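PDB 2JJ7: hemolysin II regulatory protein from Bacillus cereus, which probably binds DNA through a helix-turn-helix motif as a TetR-family transcriptional regulator and associates with a second copy of itself. Local coordinates for residues Thr8-Leu13 with Phe59-Leu64; Leu13-Lys18 with Gln31-Glu36; Asn78-Leu83 with Gly140-Phe145. All coordinates share one frame; numbering follows the deposited sequence.

Interaction 1: Thr8-Leu13 with Phe59-Leu64; sequences TMENIL and FKKYGL
The first helix of the TetR-type DNA-binding domain, 5-23, meets the end of helix 51-62 here, where Glu10 and Leu13 face Lys61 and Tyr62. The methylene chain of Lys61 is apolar enough to lie against leucine, CD of Lys61 coming 3.7 Å from CD1 of Leu13, and its ammonium group reaches the carboxylate beyond. A bend at the last torsion (chi4 67°) turns NZ of Lys61 to within 3.3 Å of OE2 of Glu10, a weak hydrogen bond within a salt bridge; the two side chains cross at about a right angle. In this family the helix that follows the helix-turn-helix packs back on the first helix and leads into the regulatory domain, and Tyr62 stands in its last turn before Gly63 breaks the helical backbone. CG of Lys61 lies over the centre of one face of the Tyr62 ring, while the backbone oxygen of Leu13 sits at the ring edge, 3.5 Å from CE2 of Tyr62. A water extends the polar side of the contact, 2.7 Å from OH of Tyr62 and donating a weak bond to OE2 of Glu10. Phe48 and Leu54 also pack on Leu13, and Lys17 makes a cation-pi contact with Tyr62.

Interaction 2: Leu13-Lys18 with Gln31-Glu36; sequences LKAAKK and QEIAKE
Ala15 and Ala16 of the first helix meet Ile33 and Glu36 of helix 30-37, the opening helix of the predicted helix-turn-helix. The axes of the two short helical segments approach to 8.3 Å with 126° between their N-to-C directions, and the small alanines suit so near a passage: the CA atoms of Ala16 and Ile33 are 5.3 Å apart. The tight part is apolar. Both CG2 and CD1 of Ile33 reach CB of Ala16, each at 3.8 Å, so two branches of the isoleucine rest against that methyl. CB of Ala15 points at the other helix itself, 3.5 Å from the backbone oxygen of Ile33, and a methyl suits a side chain aimed so directly.

One turn along, the contact changes character. CG of Glu36, anti to the backbone N (chi1 171°), lies 3.7 Å from CB of Ala15, and a bend at chi2 (65°) swings the carboxylate to Lys18. The extended side chain of exposed Lys18 crosses it at about a right angle, with CD and NZ of Lys18 both 3.5 Å from OE2 of Glu36. This salt bridge is a long one at the solvent side, where water can share the charges. Around the contact, Ile12 and Phe20 of helix 5-23 also touch Ile33, Val58 of helix 51-62 packs on Ala16, and Val41 of helix 41-48 lies against Ala34.

Interaction 3: Asn78-Leu83 with Gly140-Phe145; sequences NPINAL and GVFHFF
The backbone of 78-83 turns into helix 79-96 just where 140-145 leaves helix 129-138 through a Schellman motif at Gly140, whose positive phi (86°) suits a residue without a side chain; the nearest CA atoms, of Ile80 and Val141, are 7.7 Å apart. Both segments belong to the all-helical TetR C-terminal domain. The contact is apolar, and Phe142 has the largest share of it. With CG anti to its carbonyl carbon (chi1 -60°), its ring reaches the start of the helix, where CZ of Phe142 meets CD2 of Leu83 at 3.6 Å and CE1 of Phe142 meets CG1 of Ile80 at 3.8 Å. The backbone oxygen of Pro79 lies at the ring edge, near its plane. Val141 covers one face of that ring with its own CG1, off centre, and with the same methyl touches CB of Pro79 at 4.1 Å. Proline suits this first helical turn, which requires no amide hydrogen from it. Leu180 of helix 169-181 packs on both Phe142 and Leu83. Asn78 is the N-cap, its OD1 accepting from N of Asn81 at 3.2 Å, with the donor above the carbonyl plane.

Interactions 1 and 2 are neighbours in the DNA-binding domain. Both use helix 5-23, their centres are about 10 Å apart, and OH of Tyr62 packs 3.3 Å from N of Lys14. Leu13 belongs to both ranges but makes its contact in interaction 1. That interaction is a surface contact, with a weak salt bridge, a water and a lysine chain on leucine; interaction 2 is mostly buried, with alanine and isoleucine inside and a salt bridge at its margin. Together they join helices 30-37 and 51-62 to the first helix. Interaction 3 lies on the opposite side of the chain's centre, about 35 Å from interaction 1 and about 41 Å from interaction 2, centre to centre. Also buried, it joins a helix start to a loop through apolar side chains.

Interaction 1: Thr8-Leu13 with Phe59-Leu64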
loop_
_atom_site.group_PDB
_atom_site.type_symbol
_atom_site.label_atom_id
_atom_site.label_comp_id
_atom_site.label_asym_id
_atom_site.label_seq_id
_atom_site.Cartn_x
_atom_site.Cartn_y
_atom_site.Cartn_z
ATOM N N THR B 8 10.194 35.173 -4.587
ATOM C CA THR B 8 10.827 34.406 -5.658
ATOM C C THR B 8 11.185 33.004 -5.167
ATOM O O THR B 8 10.945 32.014 -5.874
ATOM C CB THR B 8 12.062 35.139 -6.220
ATOM O OG1 THR B 8 11.662 36.429 -6.689
ATOM C CG2 THR B 8 12.681 34.365 -7.378
ATOM N N MET B 9 11.744 32.934 -3.955
ATOM C CA MET B 9 12.107 31.673 -3.336
ATOM C C MET B 9 10.872 30.820 -3.068
ATOM O O MET B 9 10.912 29.599 -3.225
ATOM C CB MET B 9 12.884 31.914 -2.043
ATOM C CG MET B 9 14.332 32.301 -2.291
ATOM S SD MET B 9 15.197 32.670 -0.770
ATOM C CE MET B 9 15.667 31.015 -0.246
ATOM N N GLU B 10 9.783 31.470 -2.666
ATOM C CA GLU B 10 8.507 30.793 -2.501
ATOM C C GLU B 10 7.978 30.235 -3.824
ATOM O O GLU B 10 7.580 29.072 -3.890
ATOM C CB GLU B 10 7.473 31.719 -1.875
ATOM C CG GLU B 10 6.083 31.120 -1.909
ATOM C CD GLU B 10 5.288 31.454 -0.682
ATOM O OE1 GLU B 10 5.001 32.654 -0.471
ATOM O OE2 GLU B 10 4.958 30.512 0.073
ATOM N N ASN B 11 7.981 31.064 -4.865
ATOM C CA ASN B 11 7.666 30.598 -6.207
ATOM C C ASN B 11 8.490 29.371 -6.620
ATOM O O ASN B 11 7.942 28.421 -7.190
ATOM C CB ASN B 11 7.816 31.730 -7.231
ATOM C CG ASN B 11 6.702 32.752 -7.126
ATOM O OD1 ASN B 11 5.724 32.548 -6.407
ATOM N ND2 ASN B 11 6.842 33.858 -7.842
ATOM N N ILE B 12 9.789 29.388 -6.317
ATOM C CA ILE B 12 10.675 28.274 -6.669
ATOM C C ILE B 12 10.337 27.004 -5.884
ATOM O O ILE B 12 10.412 25.901 -6.424
ATOM C CB ILE B 12 12.171 28.627 -6.491
ATOM C CG1 ILE B 12 12.595 29.753 -7.456
ATOM C CG2 ILE B 12 13.068 27.373 -6.701
ATOM C CD1 ILE B 12 13.894 30.471 -7.036
ATOM N N LEU B 13 9.968 27.169 -4.614
ATOM C CA LEU B 13 9.590 26.042 -3.773
ATOM C C LEU B 13 8.249 25.429 -4.171
ATOM O O LEU B 13 8.114 24.203 -4.179
ATOM C CB LEU B 13 9.605 26.430 -2.295
ATOM C CG LEU B 13 11.017 26.595 -1.709
ATOM C CD1 LEU B 13 10.974 27.099 -0.270
ATOM C CD2 LEU B 13 11.817 25.301 -1.811
ATOM N N PHE B 59 10.690 19.510 1.685
ATOM C CA PHE B 59 10.255 18.784 2.889
ATOM C C PHE B 59 10.079 19.709 4.100
ATOM O O PHE B 59 9.117 19.576 4.846
ATOM C CB PHE B 59 11.195 17.612 3.188
ATOM C CG PHE B 59 10.698 16.299 2.621
ATOM C CD1 PHE B 59 9.786 15.528 3.335
ATOM C CD2 PHE B 59 11.126 15.851 1.372
ATOM C CE1 PHE B 59 9.294 14.296 2.810
ATOM C CE2 PHE B 59 10.658 14.639 0.842
ATOM C CZ PHE B 59 9.733 13.863 1.568
ATOM N N LYS B 60 10.997 20.663 4.251
ATOM C CA LYS B 60 10.942 21.655 5.319
ATOM C C LYS B 60 9.707 22.562 5.190
ATOM O O LYS B 60 9.008 22.767 6.169
ATOM C CB LYS B 60 12.225 22.496 5.313
ATOM C CG LYS B 60 12.408 23.415 6.498
ATOM C CD LYS B 60 13.644 24.270 6.292
ATOM C CE LYS B 60 14.042 25.009 7.560
ATOM N NZ LYS B 60 15.152 25.973 7.305
ATOM N N LYS B 61 9.450 23.095 3.992
ATOM C CA LYS B 61 8.316 23.995 3.780
ATOM C C LYS B 61 6.970 23.276 3.826
ATOM O O LYS B 61 6.026 23.787 4.426
ATOM C CB LYS B 61 8.429 24.768 2.456
ATOM C CG LYS B 61 7.378 25.878 2.353
ATOM C CD LYS B 61 7.595 26.814 1.203
ATOM C CE LYS B 61 6.536 27.916 1.186
ATOM N NZ LYS B 61 6.615 28.860 2.345
ATOM N N TYR B 62 6.884 22.101 3.202
ATOM C CA TYR B 62 5.589 21.440 3.011
ATOM C C TYR B 62 5.378 20.196 3.861
ATOM O O TYR B 62 4.306 19.585 3.818
ATOM C CB TYR B 62 5.333 21.142 1.524
ATOM C CG TYR B 62 5.395 22.376 0.658
ATOM C CD1 TYR B 62 4.403 23.361 0.744
ATOM C CD2 TYR B 62 6.450 22.574 -0.250
ATOM C CE1 TYR B 62 4.457 24.522 -0.053
ATOM C CE2 TYR B 62 6.510 23.732 -1.050
ATOM C CZ TYR B 62 5.511 24.702 -0.944
ATOM O OH TYR B 62 5.557 25.848 -1.721
ATOM N N GLY B 63 6.381 19.832 4.662
ATOM C CA GLY B 63 6.211 18.735 5.610
ATOM C C GLY B 63 5.611 19.264 6.905
ATOM O O GLY B 63 5.001 20.341 6.929
ATOM N N LEU B 64 5.801 18.524 7.989
ATOM C CA LEU B 64 5.329 18.949 9.299
ATOM C C LEU B 64 6.058 20.202 9.818
ATOM O O LEU B 64 7.284 20.304 9.724
ATOM C CB LEU B 64 5.454 17.782 10.287
ATOM C CG LEU B 64 4.791 16.494 9.767
ATOM C CD1 LEU B 64 5.241 15.279 10.561
ATOM C CD2 LEU B 64 3.262 16.618 9.744
HETATM O O HOH W 1 3.631 27.551 -0.900
#

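Interaction 2: Leu13-Lys18 with Gln31-Glu36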
loop_
_atom_site.group_PDB
_atom_site.type_symbol
_atom_site.label_atom_id
_atom_site.label_comp_id
_atom_site.label_asym_id
_atom_site.label_seq_id
_atom_site.Cartn_x
_atom_site.Cartn_y
_atom_site.Cartn_z
ATOM N N LEU B 13 9.968 27.169 -4.614
ATOM C CA LEU B 13 9.590 26.042 -3.773
ATOM C C LEU B 13 8.249 25.429 -4.171
ATOM O O LEU B 13 8.114 24.203 -4.179
ATOM C CB LEU B 13 9.605 26.430 -2.295
ATOM C CG LEU B 13 11.017 26.595 -1.709
ATOM C CD1 LEU B 13 10.974 27.099 -0.270
ATOM C CD2 LEU B 13 11.817 25.301 -1.811
ATOM N N LYS B 14 7.268 26.275 -4.496
ATOM C CA LYS B 14 5.993 25.817 -5.063
ATOM C C LYS B 14 6.260 24.983 -6.314
ATOM O O LYS B 14 5.685 23.906 -6.483
ATOM C CB LYS B 14 5.074 27.000 -5.414
ATOM C CG LYS B 14 4.342 27.607 -4.233
ATOM C CD LYS B 14 3.515 28.826 -4.620
ATOM C CE LYS B 14 2.984 29.522 -3.362
ATOM N NZ LYS B 14 1.805 30.405 -3.604
ATOM N N ALA B 15 7.142 25.490 -7.176
ATOM C CA ALA B 15 7.515 24.812 -8.425
ATOM C C ALA B 15 8.167 23.462 -8.169
ATOM O O ALA B 15 7.829 22.471 -8.812
ATOM C CB ALA B 15 8.444 25.690 -9.265
ATOM N N ALA B 16 9.111 23.449 -7.236
ATOM C CA ALA B 16 9.880 22.264 -6.910
ATOM C C ALA B 16 8.971 21.184 -6.289
ATOM O O ALA B 16 9.047 20.027 -6.668
ATOM C CB ALA B 16 11.008 22.625 -5.991
ATOM N N LYS B 17 8.118 21.572 -5.343
ATOM C CA LYS B 17 7.075 20.674 -4.814
ATOM C C LYS B 17 6.292 20.023 -5.957
ATOM O O LYS B 17 6.158 18.799 -6.005
ATOM C CB LYS B 17 6.106 21.452 -3.910
ATOM C CG LYS B 17 4.999 20.616 -3.274
ATOM C CD LYS B 17 3.910 21.482 -2.650
ATOM C CE LYS B 17 3.164 20.718 -1.582
ATOM N NZ LYS B 17 1.981 21.466 -1.024
ATOM N N LYS B 18 5.789 20.851 -6.876
ATOM C CA LYS B 18 5.007 20.383 -8.012
ATOM C C LYS B 18 5.782 19.396 -8.886
ATOM O O LYS B 18 5.290 18.309 -9.192
ATOM C CB LYS B 18 4.533 21.561 -8.871
ATOM C CG LYS B 18 3.591 21.125 -10.001
ATOM C CD LYS B 18 3.249 22.249 -10.958
ATOM C CE LYS B 18 2.362 21.739 -12.082
ATOM N NZ LYS B 18 1.650 22.848 -12.779
ATOM N N GLN B 31 16.599 22.724 -13.824
ATOM C CA GLN B 31 16.177 23.412 -15.052
ATOM C C GLN B 31 14.657 23.423 -15.244
ATOM O O GLN B 31 14.074 24.463 -15.551
ATOM C CB GLN B 31 16.874 22.807 -16.285
ATOM C CG GLN B 31 18.378 23.104 -16.382
ATOM C CD GLN B 31 19.226 22.351 -15.344
ATOM O OE1 GLN B 31 18.768 21.391 -14.720
ATOM N NE2 GLN B 31 20.468 22.796 -15.162
ATOM N N GLU B 32 14.025 22.271 -15.055
ATOM C CA GLU B 32 12.568 22.158 -15.118
ATOM C C GLU B 32 11.857 22.912 -13.988
ATOM O O GLU B 32 10.776 23.477 -14.192
ATOM C CB GLU B 32 12.145 20.683 -15.071
ATOM C CG GLU B 32 12.778 19.830 -16.132
ATOM C CD GLU B 32 12.718 18.346 -15.798
ATOM O OE1 GLU B 32 11.713 17.900 -15.197
ATOM O OE2 GLU B 32 13.681 17.626 -16.143
ATOM N N ILE B 33 12.445 22.877 -12.793
ATOM C CA ILE B 33 11.930 23.629 -11.649
ATOM C C ILE B 33 11.998 25.140 -11.913
ATOM O O ILE B 33 11.017 25.863 -11.693
ATOM C CB ILE B 33 12.661 23.233 -10.341
ATOM C CG1 ILE B 33 12.321 21.774 -9.984
ATOM C CG2 ILE B 33 12.285 24.165 -9.192
ATOM C CD1 ILE B 33 13.094 21.212 -8.780
ATOM N N ALA B 34 13.141 25.609 -12.411
ATOM C CA ALA B 34 13.299 27.021 -12.754
ATOM C C ALA B 34 12.267 27.433 -13.782
ATOM O O ALA B 34 11.597 28.469 -13.630
ATOM C CB ALA B 34 14.687 27.297 -13.265
ATOM N N LYS B 35 12.133 26.602 -14.816
ATOM C CA LYS B 35 11.185 26.842 -15.901
ATOM C C LYS B 35 9.754 26.927 -15.378
ATOM O O LYS B 35 9.000 27.827 -15.763
ATOM C CB LYS B 35 11.315 25.753 -16.974
ATOM C CG LYS B 35 10.428 25.961 -18.185
ATOM C CD LYS B 35 10.692 24.913 -19.256
ATOM C CE LYS B 35 10.244 25.421 -20.618
ATOM N NZ LYS B 35 10.702 24.534 -21.726
ATOM N N GLU B 36 9.391 26.002 -14.486
ATOM C CA GLU B 36 8.056 25.994 -13.879
ATOM C C GLU B 36 7.815 27.242 -13.012
ATOM O O GLU B 36 6.731 27.831 -13.053
ATOM C CB GLU B 36 7.830 24.695 -13.090
ATOM C CG GLU B 36 6.545 24.661 -12.234
ATOM C CD GLU B 36 5.247 24.705 -13.036
ATOM O OE1 GLU B 36 5.207 24.188 -14.178
ATOM O OE2 GLU B 36 4.253 25.244 -12.500
#

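Interaction 3: Asn78-Leu83 with Gly140-Phe145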
loop_
_atom_site.group_PDB
_atom_site.type_symbol
_atom_site.label_atom_id
_atom_site.label_comp_id
_atom_site.label_asym_id
_atom_site.label_seq_id
_atom_site.Cartn_x
_atom_site.Cartn_y
_atom_site.Cartn_z
ATOM N N ASN B 78 -4.637 5.077 25.175
ATOM C CA ASN B 78 -5.822 4.614 24.456
ATOM C C ASN B 78 -5.396 4.455 22.990
ATOM O O ASN B 78 -5.237 5.449 22.285
ATOM C CB ASN B 78 -6.944 5.658 24.581
ATOM C CG ASN B 78 -8.283 5.176 24.007
ATOM O OD1 ASN B 78 -8.334 4.475 23.000
ATOM N ND2 ASN B 78 -9.377 5.581 24.648
ATOM N N PRO B 79 -5.174 3.203 22.534
ATOM C CA PRO B 79 -4.662 2.921 21.191
ATOM C C PRO B 79 -5.585 3.304 20.042
ATOM O O PRO B 79 -5.095 3.758 19.007
ATOM C CB PRO B 79 -4.474 1.400 21.207
ATOM C CG PRO B 79 -4.325 1.066 22.639
ATOM C CD PRO B 79 -5.240 1.972 23.344
ATOM N N ILE B 80 -6.895 3.110 20.200
ATOM C CA ILE B 80 -7.839 3.542 19.165
ATOM C C ILE B 80 -7.797 5.075 18.992
ATOM O O ILE B 80 -7.672 5.569 17.881
ATOM C CB ILE B 80 -9.281 3.037 19.440
ATOM C CG1 ILE B 80 -9.338 1.506 19.284
ATOM C CG2 ILE B 80 -10.302 3.731 18.511
ATOM C CD1 ILE B 80 -10.592 0.836 19.932
ATOM N N ASN B 81 -7.874 5.822 20.094
ATOM C CA ASN B 81 -7.789 7.276 20.014
ATOM C C ASN B 81 -6.444 7.781 19.510
ATOM O O ASN B 81 -6.390 8.725 18.709
ATOM C CB ASN B 81 -8.137 7.916 21.354
ATOM C CG ASN B 81 -9.632 7.893 21.640
ATOM O OD1 ASN B 81 -10.421 7.292 20.905
ATOM N ND2 ASN B 81 -10.021 8.546 22.713
ATOM N N ALA B 82 -5.359 7.169 19.976
ATOM C CA ALA B 82 -4.036 7.510 19.459
ATOM C C ALA B 82 -4.008 7.309 17.949
ATOM O O ALA B 82 -3.578 8.195 17.214
ATOM C CB ALA B 82 -2.961 6.676 20.122
ATOM N N LEU B 83 -4.487 6.160 17.483
ATOM C CA LEU B 83 -4.479 5.884 16.048
ATOM C C LEU B 83 -5.387 6.835 15.246
ATOM O O LEU B 83 -5.025 7.267 14.135
ATOM C CB LEU B 83 -4.839 4.423 15.770
ATOM C CG LEU B 83 -4.708 3.963 14.314
ATOM C CD1 LEU B 83 -3.269 4.031 13.841
ATOM C CD2 LEU B 83 -5.258 2.562 14.173
ATOM N N GLY B 140 -5.430 -5.825 23.107
ATOM C CA GLY B 140 -6.493 -6.715 22.622
ATOM C C GLY B 140 -7.499 -5.995 21.748
ATOM O O GLY B 140 -8.608 -6.469 21.541
ATOM N N VAL B 141 -7.093 -4.857 21.206
ATOM C CA VAL B 141 -8.007 -4.004 20.461
ATOM C C VAL B 141 -7.739 -4.053 18.939
ATOM O O VAL B 141 -8.680 -3.947 18.143
ATOM C CB VAL B 141 -8.039 -2.571 21.103
ATOM C CG1 VAL B 141 -7.187 -1.569 20.358
ATOM C CG2 VAL B 141 -9.465 -2.087 21.284
ATOM N N PHE B 142 -6.474 -4.256 18.548
ATOM C CA PHE B 142 -6.102 -4.402 17.137
ATOM C C PHE B 142 -5.755 -5.859 16.818
ATOM O O PHE B 142 -5.154 -6.564 17.636
ATOM C CB PHE B 142 -4.923 -3.491 16.730
ATOM C CG PHE B 142 -5.181 -1.995 16.905
ATOM C CD1 PHE B 142 -6.476 -1.462 16.824
ATOM C CD2 PHE B 142 -4.116 -1.126 17.137
ATOM C CE1 PHE B 142 -6.704 -0.092 16.997
ATOM C CE2 PHE B 142 -4.329 0.263 17.318
ATOM C CZ PHE B 142 -5.618 0.777 17.237
ATOM N N HIS B 143 -6.123 -6.292 15.619
ATOM C CA HIS B 143 -5.893 -7.670 15.184
ATOM C C HIS B 143 -5.393 -7.685 13.747
ATOM O O HIS B 143 -6.066 -7.176 12.849
ATOM C CB HIS B 143 -7.178 -8.478 15.321
ATOM C CG HIS B 143 -7.820 -8.341 16.664
ATOM N ND1 HIS B 143 -7.475 -9.136 17.737
ATOM C CD2 HIS B 143 -8.760 -7.479 17.119
ATOM C CE1 HIS B 143 -8.186 -8.778 18.791
ATOM N NE2 HIS B 143 -8.973 -7.775 18.444
ATOM N N PHE B 144 -4.207 -8.257 13.547
ATOM C CA PHE B 144 -3.546 -8.278 12.243
ATOM C C PHE B 144 -2.520 -9.402 12.184
ATOM O O PHE B 144 -1.975 -9.784 13.209
ATOM C CB PHE B 144 -2.889 -6.908 11.937
ATOM C CG PHE B 144 -2.076 -6.329 13.080
ATOM C CD1 PHE B 144 -2.562 -5.252 13.823
ATOM C CD2 PHE B 144 -0.805 -6.834 13.388
ATOM C CE1 PHE B 144 -1.809 -4.703 14.895
ATOM C CE2 PHE B 144 -0.038 -6.302 14.458
ATOM C CZ PHE B 144 -0.543 -5.231 15.201
ATOM N N PHE B 145 -2.250 -9.925 10.987
ATOM C CA PHE B 145 -1.356 -11.081 10.865
ATOM C C PHE B 145 0.126 -10.744 11.081
ATOM O O PHE B 145 0.896 -11.588 11.556
ATOM C CB PHE B 145 -1.599 -11.887 9.561
ATOM C CG PHE B 145 -1.067 -11.235 8.297
ATOM C CD1 PHE B 145 -1.791 -10.232 7.648
ATOM C CD2 PHE B 145 0.125 -11.667 7.727
ATOM C CE1 PHE B 145 -1.309 -9.623 6.454
ATOM C CE2 PHE B 145 0.615 -11.078 6.549
ATOM C CZ PHE B 145 -0.111 -10.051 5.903
#